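Long-range contacts in putative polyketide cyclase (Acidithiobacillus ferrooxidans, PDB 3F9S), which is a putative SnoaL-like polyketide cyclase of the NTF2 clan that probably acts as a lyase, its substrate being unknown: residues 7-12 with 77-82; 68-73 with 88-93; 109-114 with 129-134. All blocks are in the same frame, centred on the assembly; numbering follows the deposited sequence.

Contact 1 (7-12 with 77-82); sequences KAKEIL and LFADGD
Lys-9 lies lengthwise against Leu-77, the two side chains running past each other in opposite directions, and this pairing carries most of the contact between helix 8-21 and strand 71-80, outermost of the sheet within the chain. The lysine leaves its helix with CG beside the backbone N (chi1 -70°) and stays extended to its tip, a course that lays the methylenes along the strand. CB of Lys-9 touches CD1 of Leu-77 at 3.6 Å, CD of Lys-9 rests on CB of Leu-77 at 3.7 Å, and CE of Lys-9 reaches CB of Ala-79 at 3.8 Å. NZ of Lys-9 donates a hydrogen bond of 3.1 Å to the main-chain O of Leu-77. It comes from above the carbonyl plane, 52° out of it.

Leu-77 uses its two methyl branches on different neighbours. While CD1 faces the base of the lysine and also lies 3.6 Å from the backbone O of Lys-9, CD2 meets CD1 of Leu-12 at 3.9 Å, one helical turn on. Leu-12 extends this apolar patch into the sheet by packing on Val-84, Tyr-116 and Phe-118. The strand and the short helical segment run at 137° to each other, with their axes 9.4 Å apart at closest approach, a separation spanned by these side chains.

The stronger polar partner of Lys-9 NZ is Asp-80 of the second subunit, whose OD2 forms a salt bridge with it and also accepts from the backbone N of Ala-79. The reciprocal pairs repeat across the dimer. One lysine thus divides its chemistry: its methylenes complete a hydrophobic seam within the subunit, while its ammonium group joins a strand carbonyl to a carboxylate of the partner chain, whose negative charge would probably be offset in part.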
loop_
_atom_site.group_PDB
_atom_site.type_symbol
_atom_site.label_atom_id
_atom_site.label_comp_id
_atom_site.label_asym_id
_atom_site.label_seq_id
_atom_site.Cartn_x
_atom_site.Cartn_y
_atom_site.Cartn_z
ATOM N N LYS A 7 0.054 -6.628 22.670
ATOM C CA LYS A 7 1.382 -6.644 22.081
ATOM C C LYS A 7 1.446 -6.775 20.568
ATOM O O LYS A 7 2.514 -7.038 20.034
ATOM C CB LYS A 7 2.218 -7.721 22.786
ATOM C CG LYS A 7 2.442 -7.334 24.240
ATOM C CD LYS A 7 3.463 -8.187 24.954
ATOM C CE LYS A 7 3.694 -7.634 26.379
ATOM N NZ LYS A 7 4.152 -6.222 26.421
ATOM N N ALA A 8 0.323 -6.564 19.885
ATOM C CA ALA A 8 0.253 -6.699 18.425
ATOM C C ALA A 8 1.374 -5.971 17.695
ATOM O O ALA A 8 2.026 -6.537 16.807
ATOM C CB ALA A 8 -1.123 -6.207 17.907
ATOM N N LYS A 9 1.627 -4.719 18.067
ATOM C CA LYS A 9 2.684 -3.954 17.362
ATOM C C LYS A 9 4.084 -4.542 17.570
ATOM O O LYS A 9 4.881 -4.648 16.611
ATOM C CB LYS A 9 2.674 -2.486 17.762
ATOM C CG LYS A 9 1.448 -1.788 17.206
ATOM C CD LYS A 9 1.530 -0.324 17.484
ATOM C CE LYS A 9 0.287 0.434 17.042
ATOM N NZ LYS A 9 0.452 1.903 17.204
ATOM N N GLU A 10 4.352 -4.925 18.817
ATOM C CA GLU A 10 5.633 -5.537 19.169
ATOM C C GLU A 10 5.768 -6.869 18.427
ATOM O O GLU A 10 6.837 -7.186 17.917
ATOM C CB GLU A 10 5.771 -5.672 20.691
ATOM C CG GLU A 10 6.023 -4.315 21.373
ATOM C CD GLU A 10 5.671 -4.271 22.859
ATOM O OE1 GLU A 10 4.476 -4.396 23.201
ATOM O OE2 GLU A 10 6.575 -4.042 23.691
ATOM N N ILE A 11 4.675 -7.619 18.355
ATOM C CA ILE A 11 4.644 -8.904 17.654
ATOM C C ILE A 11 4.989 -8.731 16.178
ATOM O O ILE A 11 5.861 -9.432 15.672
ATOM C CB ILE A 11 3.285 -9.598 17.822
ATOM C CG1 ILE A 11 3.141 -10.113 19.249
ATOM C CG2 ILE A 11 3.121 -10.751 16.812
ATOM C CD1 ILE A 11 1.727 -10.381 19.609
ATOM N N LEU A 12 4.334 -7.786 15.503
ATOM C CA LEU A 12 4.618 -7.512 14.084
ATOM C C LEU A 12 6.037 -7.093 13.868
ATOM O O LEU A 12 6.666 -7.521 12.910
ATOM C CB LEU A 12 3.753 -6.396 13.492
ATOM C CG LEU A 12 2.370 -6.713 12.969
ATOM C CD1 LEU A 12 1.794 -5.479 12.241
ATOM C CD2 LEU A 12 2.397 -7.942 12.058
ATOM N N LEU A 77 3.063 1.814 12.459
ATOM C CA LEU A 77 2.183 0.703 12.840
ATOM C C LEU A 77 0.905 1.371 13.279
ATOM O O LEU A 77 0.948 2.238 14.140
ATOM C CB LEU A 77 2.763 -0.123 13.972
ATOM C CG LEU A 77 3.956 -0.977 13.578
ATOM C CD1 LEU A 77 4.577 -1.598 14.803
ATOM C CD2 LEU A 77 3.569 -2.052 12.571
ATOM N N PHE A 78 -0.204 0.990 12.647
ATOM C CA PHE A 78 -1.497 1.618 12.877
ATOM C C PHE A 78 -2.458 0.505 13.258
ATOM O O PHE A 78 -2.856 -0.267 12.403
ATOM C CB PHE A 78 -1.923 2.362 11.619
ATOM C CG PHE A 78 -0.866 3.270 11.104
ATOM C CD1 PHE A 78 -0.756 4.571 11.575
ATOM C CD2 PHE A 78 0.056 2.812 10.158
ATOM C CE1 PHE A 78 0.256 5.415 11.094
ATOM C CE2 PHE A 78 1.061 3.644 9.705
ATOM C CZ PHE A 78 1.153 4.938 10.161
ATOM N N ALA A 79 -2.784 0.413 14.547
ATOM C CA ALA A 79 -3.594 -0.663 15.106
ATOM C C ALA A 79 -5.039 -0.207 15.159
ATOM O O ALA A 79 -5.326 0.884 15.631
ATOM C CB ALA A 79 -3.129 -1.054 16.525
ATOM N N ASP A 80 -5.945 -1.027 14.643
ATOM C CA ASP A 80 -7.365 -0.724 14.748
ATOM C C ASP A 80 -8.095 -2.041 14.712
ATOM O O ASP A 80 -8.015 -2.762 13.720
ATOM C CB ASP A 80 -7.821 0.168 13.604
ATOM C CG ASP A 80 -9.266 0.583 13.717
ATOM O OD1 ASP A 80 -10.016 0.057 14.564
ATOM O OD2 ASP A 80 -9.656 1.502 12.985
ATOM N N GLY A 81 -8.798 -2.339 15.803
ATOM C CA GLY A 81 -9.592 -3.562 15.900
ATOM C C GLY A 81 -8.679 -4.762 15.859
ATOM O O GLY A 81 -7.655 -4.772 16.537
ATOM N N ASP A 82 -9.011 -5.713 14.985
ATOM C CA ASP A 82 -8.241 -6.939 14.758
ATOM C C ASP A 82 -7.093 -6.818 13.765
ATOM O O ASP A 82 -6.539 -7.837 13.337
ATOM C CB ASP A 82 -9.195 -8.081 14.321
ATOM C CG ASP A 82 -9.822 -7.895 12.918
ATOM O OD1 ASP A 82 -9.765 -6.800 12.310
ATOM O OD2 ASP A 82 -10.432 -8.870 12.422
#

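Contact 2 (68-73 with 88-93); sequences PDQCFD and WLWTAT
Phe-72 and Trp-90 meet as a T-shaped pair, with CD1 of the indole over the centre of the phenyl face and 3.4 Å from CZ of Phe-72. The ring planes stand 73° apart. Phe-72 in turn sets its own edge against the face of Trp-88, where CD2 of Phe-72 lies 3.6 Å from CE3 of Trp-88, completing a three-ring aromatic cluster.

The indole of Trp-90 is steadied through its N-H. With CG trans to the main-chain N (chi1 179°), the ring brings its N-H edge to Gln-70, and NE1 of Trp-90 donates to OE1 of Gln-70 at 3.1 Å. The acceptor lies in the indole plane, yet the N-H arrives well above the amide plane. Gln-70 is held in turn by its NE2, bonded to the backbone O of Phe-67. Replacing Trp-90 by an alanine would probably leave OE1 of Gln-70 without its indole donor and take away the edge over one Phe-72 face.

In the backbone, antiparallel pairing fixes the register: Cys-71 with Thr-91 and Asp-73 with Leu-89 are hydrogen-bonded pairs, flanking the non-hydrogen-bonded pair Phe-72 with Trp-90. Where strand 71-80 has yet to begin, Asp-69 takes over by receiving the backbone N of Thr-93 on the syn lone pair of OD1, at 2.8 Å. Helix 8-21 approaches through Thr-16, which touches Phe-72. A bound glycerol, probably from the crystallisation liquor, lies about 4 Å from the Phe-72 side chain and may mark a pocket. This is the open end of a beta hairpin in the curved sheet of an NTF2-like alpha+beta fold.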
loop_
_atom_site.group_PDB
_atom_site.type_symbol
_atom_site.label_atom_id
_atom_site.label_comp_id
_atom_site.label_asym_id
_atom_site.label_seq_id
_atom_site.Cartn_x
_atom_site.Cartn_y
_atom_site.Cartn_z
ATOM N N PRO A 68 17.672 -12.428 -0.891
ATOM C CA PRO A 68 18.006 -13.054 0.388
ATOM C C PRO A 68 18.484 -12.162 1.519
ATOM O O PRO A 68 18.315 -12.551 2.670
ATOM C CB PRO A 68 19.036 -14.120 0.014
ATOM C CG PRO A 68 19.592 -13.710 -1.276
ATOM C CD PRO A 68 18.531 -12.926 -1.980
ATOM N N ASP A 69 19.024 -10.984 1.212
ATOM C CA ASP A 69 19.451 -10.052 2.264
ATOM C C ASP A 69 18.428 -8.946 2.491
ATOM O O ASP A 69 18.753 -7.936 3.119
ATOM C CB ASP A 69 20.829 -9.471 1.948
ATOM C CG ASP A 69 20.816 -8.443 0.838
ATOM O OD1 ASP A 69 19.779 -8.220 0.165
ATOM O OD2 ASP A 69 21.874 -7.819 0.670
ATOM N N GLN A 70 17.201 -9.125 1.995
ATOM C CA GLN A 70 16.178 -8.105 2.130
ATOM C C GLN A 70 15.911 -7.755 3.578
ATOM O O GLN A 70 15.973 -8.615 4.453
ATOM C CB GLN A 70 14.869 -8.507 1.449
ATOM C CG GLN A 70 14.123 -9.664 2.069
ATOM C CD GLN A 70 12.965 -10.103 1.210
ATOM O OE1 GLN A 70 11.851 -9.634 1.396
ATOM N NE2 GLN A 70 13.233 -10.936 0.221
ATOM N N CYS A 71 15.607 -6.481 3.814
ATOM C CA CYS A 71 15.381 -6.000 5.153
ATOM C C CYS A 71 14.217 -5.041 5.100
ATOM O O CYS A 71 14.198 -4.151 4.266
ATOM C CB CYS A 71 16.618 -5.285 5.694
ATOM S SG CYS A 71 16.428 -4.965 7.445
ATOM N N PHE A 72 13.254 -5.266 5.977
ATOM C CA PHE A 72 12.082 -4.407 6.123
ATOM C C PHE A 72 12.378 -3.434 7.242
ATOM O O PHE A 72 12.931 -3.816 8.269
ATOM C CB PHE A 72 10.857 -5.216 6.467
ATOM C CG PHE A 72 10.372 -6.041 5.333
ATOM C CD1 PHE A 72 11.025 -7.226 4.999
ATOM C CD2 PHE A 72 9.285 -5.633 4.579
ATOM C CE1 PHE A 72 10.581 -7.999 3.930
ATOM C CE2 PHE A 72 8.831 -6.396 3.518
ATOM C CZ PHE A 72 9.464 -7.593 3.202
ATOM N N ASP A 73 12.003 -2.182 7.018
ATOM C CA ASP A 73 12.233 -1.094 7.939
ATOM C C ASP A 73 10.861 -0.498 8.174
ATOM O O ASP A 73 10.374 0.287 7.367
ATOM C CB ASP A 73 13.216 -0.119 7.279
ATOM C CG ASP A 73 13.437 1.148 8.070
ATOM O OD1 ASP A 73 12.957 1.272 9.218
ATOM O OD2 ASP A 73 14.104 2.029 7.495
ATOM N N TRP A 88 6.189 0.372 5.549
ATOM C CA TRP A 88 7.576 -0.008 5.586
ATOM C C TRP A 88 8.335 0.371 4.343
ATOM O O TRP A 88 7.751 0.604 3.285
ATOM C CB TRP A 88 7.704 -1.516 5.795
ATOM C CG TRP A 88 6.786 -2.348 4.952
ATOM C CD1 TRP A 88 5.579 -2.771 5.296
ATOM C CD2 TRP A 88 7.039 -2.859 3.642
ATOM N NE1 TRP A 88 5.004 -3.507 4.298
ATOM C CE2 TRP A 88 5.882 -3.583 3.252
ATOM C CE3 TRP A 88 8.101 -2.751 2.751
ATOM C CZ2 TRP A 88 5.783 -4.240 2.039
ATOM C CZ3 TRP A 88 8.011 -3.393 1.516
ATOM C CH2 TRP A 88 6.846 -4.127 1.168
ATOM N N LEU A 89 9.639 0.482 4.547
ATOM C CA LEU A 89 10.615 0.637 3.505
ATOM C C LEU A 89 11.301 -0.707 3.492
ATOM O O LEU A 89 11.222 -1.494 4.439
ATOM C CB LEU A 89 11.596 1.736 3.848
ATOM C CG LEU A 89 10.917 3.080 4.053
ATOM C CD1 LEU A 89 11.979 4.094 4.408
ATOM C CD2 LEU A 89 10.079 3.560 2.883
ATOM N N TRP A 90 12.005 -0.950 2.404
ATOM C CA TRP A 90 12.617 -2.229 2.175
ATOM C C TRP A 90 13.834 -2.004 1.347
ATOM O O TRP A 90 13.850 -1.121 0.483
ATOM C CB TRP A 90 11.597 -3.022 1.399
ATOM C CG TRP A 90 11.941 -4.375 0.982
ATOM C CD1 TRP A 90 11.663 -5.503 1.660
ATOM C CD2 TRP A 90 12.536 -4.772 -0.252
ATOM N NE1 TRP A 90 12.040 -6.591 0.943
ATOM C CE2 TRP A 90 12.583 -6.177 -0.245
ATOM C CE3 TRP A 90 12.999 -4.081 -1.382
ATOM C CZ2 TRP A 90 13.091 -6.904 -1.307
ATOM C CZ3 TRP A 90 13.511 -4.800 -2.436
ATOM C CH2 TRP A 90 13.575 -6.198 -2.390
ATOM N N THR A 91 14.880 -2.752 1.665
ATOM C CA THR A 91 16.108 -2.672 0.932
ATOM C C THR A 91 16.580 -4.091 0.742
ATOM O O THR A 91 16.338 -4.937 1.592
ATOM C CB THR A 91 17.167 -1.871 1.704
ATOM O OG1 THR A 91 17.425 -2.513 2.955
ATOM C CG2 THR A 91 16.669 -0.442 1.961
ATOM N N ALA A 92 17.210 -4.331 -0.390
ATOM C CA ALA A 92 17.783 -5.636 -0.710
ATOM C C ALA A 92 18.811 -5.401 -1.788
ATOM O O ALA A 92 18.738 -4.410 -2.506
ATOM C CB ALA A 92 16.705 -6.560 -1.198
ATOM N N THR A 93 19.795 -6.285 -1.846
ATOM C CA THR A 93 20.846 -6.242 -2.848
ATOM C C THR A 93 20.337 -7.078 -4.003
ATOM O O THR A 93 19.759 -8.145 -3.776
ATOM C CB THR A 93 22.137 -6.892 -2.322
ATOM O OG1 THR A 93 22.502 -6.268 -1.089
ATOM C CG2 THR A 93 23.261 -6.730 -3.308
HETATM O O HOH W 1 18.998 -5.247 2.904
HETATM O O HOH W 2 19.190 -9.663 -1.791
HETATM O O HOH W 3 15.187 -1.617 4.882
#

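Contact 3 (109-114 with 129-134); sequences KMSGAT and ITDRLG
Asp-131 N donates to Ser-111 O at 2.8 Å, the last of three main-chain bonds that close this end of the hairpin between strands 107-118 and 122-130. The other two join Ala-113 and Ile-129 reciprocally, each at 2.9 Å, making them a hydrogen-bonded antiparallel pair. Gly-112 and Thr-130 form the adjoining non-hydrogen-bonded pair with CA atoms only 4.0 Å apart; a side chain at Gly-112 would crowd Ile-129 O and Thr-130 CG2.

Asp-131 then turns the chain from strand to helix. As the N-cap, it accepts from Gly-134 N at OD1, which is met from above the carboxylate plane. Its OD2 accepts a hydrogen bond from a water 2.6 Å away, which is also bonded to OG of Ser-111. Two polar ends continue into the dimer: OD1 of Asp-131 pairs with Arg-132 of the second subunit, and OG of Ser-111 with NE2 of His-40 of that subunit.

On the face carrying Thr-130, selenomethionine Met-110, extended until it bends at chi3 (77°), brings SE to 3.9 Å from CB of Thr-130, while its CG rests 3.7 Å from O of Asp-131. Trp-88 touches both Met-110 and Thr-130, whereas Ala-113 and Ile-129 pack against the second subunit.

The buried carboxylate of Asp-131 therefore serves helix start, water and partner arginine together, tying the hairpin end to the dimer.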
loop_
_atom_site.group_PDB
_atom_site.type_symbol
_atom_site.label_atom_id
_atom_site.label_comp_id
_atom_site.label_asym_id
_atom_site.label_seq_id
_atom_site.Cartn_x
_atom_site.Cartn_y
_atom_site.Cartn_z
ATOM N N LYS A 109 15.411 -0.564 -3.567
ATOM C CA LYS A 109 14.604 0.033 -2.515
ATOM C C LYS A 109 13.133 -0.073 -2.876
ATOM O O LYS A 109 12.751 0.090 -4.031
ATOM C CB LYS A 109 14.972 1.489 -2.298
ATOM C CG LYS A 109 16.355 1.659 -1.708
ATOM C CD LYS A 109 16.497 3.024 -1.028
ATOM C CE LYS A 109 17.713 3.071 -0.096
ATOM N NZ LYS A 109 17.583 4.150 0.937
HETATM N N MSE A 110 12.312 -0.360 -1.881
HETATM C CA MSE A 110 10.879 -0.481 -2.107
HETATM C C MSE A 110 10.204 0.004 -0.848
HETATM O O MSE A 110 10.844 0.143 0.188
HETATM C CB MSE A 110 10.508 -1.946 -2.380
HETATM C CG MSE A 110 9.051 -2.154 -2.685
HETATM SE SE MSE A 110 8.719 -3.893 -3.239
HETATM C CE MSE A 110 8.768 -4.767 -1.748
ATOM N N SER A 111 8.929 0.328 -0.966
ATOM C CA SER A 111 8.113 0.683 0.182
ATOM C C SER A 111 6.823 -0.038 0.036
ATOM O O SER A 111 6.454 -0.465 -1.051
ATOM C CB SER A 111 7.879 2.184 0.287
ATOM O OG SER A 111 7.315 2.686 -0.898
ATOM N N GLY A 112 6.146 -0.213 1.157
ATOM C CA GLY A 112 4.902 -0.899 1.114
ATOM C C GLY A 112 4.079 -0.653 2.344
ATOM O O GLY A 112 4.516 -0.028 3.297
ATOM N N ALA A 113 2.845 -1.106 2.236
ATOM C CA ALA A 113 1.894 -1.031 3.320
ATOM C C ALA A 113 1.218 -2.381 3.398
ATOM O O ALA A 113 0.810 -2.931 2.378
ATOM C CB ALA A 113 0.933 0.095 3.083
ATOM N N THR A 114 1.076 -2.900 4.611
ATOM C CA THR A 114 0.526 -4.208 4.809
ATOM C C THR A 114 -0.386 -4.171 5.990
ATOM O O THR A 114 0.062 -3.833 7.067
ATOM C CB THR A 114 1.634 -5.179 5.112
ATOM O OG1 THR A 114 2.616 -5.057 4.093
ATOM C CG2 THR A 114 1.095 -6.595 5.123
ATOM N N ILE A 129 0.072 -3.685 -0.332
ATOM C CA ILE A 129 0.419 -3.026 -1.593
ATOM C C ILE A 129 1.885 -2.676 -1.411
ATOM O O ILE A 129 2.277 -2.210 -0.356
ATOM C CB ILE A 129 -0.389 -1.738 -1.846
ATOM C CG1 ILE A 129 -1.879 -1.977 -1.696
ATOM C CG2 ILE A 129 -0.033 -1.160 -3.241
ATOM C CD1 ILE A 129 -2.503 -2.797 -2.764
ATOM N N THR A 130 2.678 -2.886 -2.450
ATOM C CA THR A 130 4.083 -2.558 -2.422
ATOM C C THR A 130 4.405 -1.799 -3.698
ATOM O O THR A 130 3.707 -1.929 -4.705
ATOM C CB THR A 130 4.946 -3.823 -2.389
ATOM O OG1 THR A 130 4.862 -4.470 -3.647
ATOM C CG2 THR A 130 4.481 -4.819 -1.322
ATOM N N ASP A 131 5.497 -1.052 -3.659
ATOM C CA ASP A 131 5.949 -0.273 -4.806
ATOM C C ASP A 131 6.737 -1.153 -5.786
ATOM O O ASP A 131 7.950 -1.006 -5.972
ATOM C CB ASP A 131 6.777 0.917 -4.344
ATOM C CG ASP A 131 7.183 1.820 -5.480
ATOM O OD1 ASP A 131 6.523 1.785 -6.550
ATOM O OD2 ASP A 131 8.157 2.566 -5.274
ATOM N N ARG A 132 6.021 -2.066 -6.432
ATOM C CA ARG A 132 6.643 -2.953 -7.394
ATOM C C ARG A 132 7.131 -2.210 -8.627
ATOM O O ARG A 132 8.149 -2.598 -9.212
ATOM C CB ARG A 132 5.697 -4.036 -7.840
ATOM C CG ARG A 132 5.258 -4.946 -6.731
ATOM C CD ARG A 132 4.511 -6.067 -7.314
ATOM N NE ARG A 132 3.283 -5.558 -7.918
ATOM C CZ ARG A 132 2.589 -6.182 -8.862
ATOM N NH1 ARG A 132 2.961 -7.355 -9.360
ATOM N NH2 ARG A 132 1.488 -5.612 -9.307
ATOM N N LEU A 133 6.436 -1.138 -9.023
ATOM C CA LEU A 133 6.844 -0.387 -10.200
ATOM C C LEU A 133 8.219 0.261 -9.963
ATOM O O LEU A 133 9.064 0.243 -10.863
ATOM C CB LEU A 133 5.813 0.663 -10.616
ATOM C CG LEU A 133 6.167 1.421 -11.897
ATOM C CD1 LEU A 133 6.359 0.441 -13.087
ATOM C CD2 LEU A 133 5.120 2.455 -12.205
ATOM N N GLY A 134 8.418 0.804 -8.766
ATOM C CA GLY A 134 9.692 1.368 -8.329
ATOM C C GLY A 134 10.812 0.361 -8.479
ATOM O O GLY A 134 11.821 0.654 -9.102
HETATM O O HOH W 4 9.134 2.833 -2.875
#

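How the contacts relate
From the N terminus, the opening turn of helix 8-21 meets strand 71-80 in contact 1, which closes the longest loop of the three. Contact 2 crosses it: 68-73 falls inside that loop, but its partner 88-93 follows 77-82, so the hairpin 71-80/83-93 is gripped by the helix near its turn and zipped at its open end. Contact 3 comes later in series and closes the next hairpin, 107-118/122-130, leading into helix 132-142. Contacts 2 and 3 touch through Trp-88, whose O probably bonds Gly-112 N, linking neighbouring strands of one sheet, while its NE1 probably bonds Thr-114 OG1. All three also reach the second subunit.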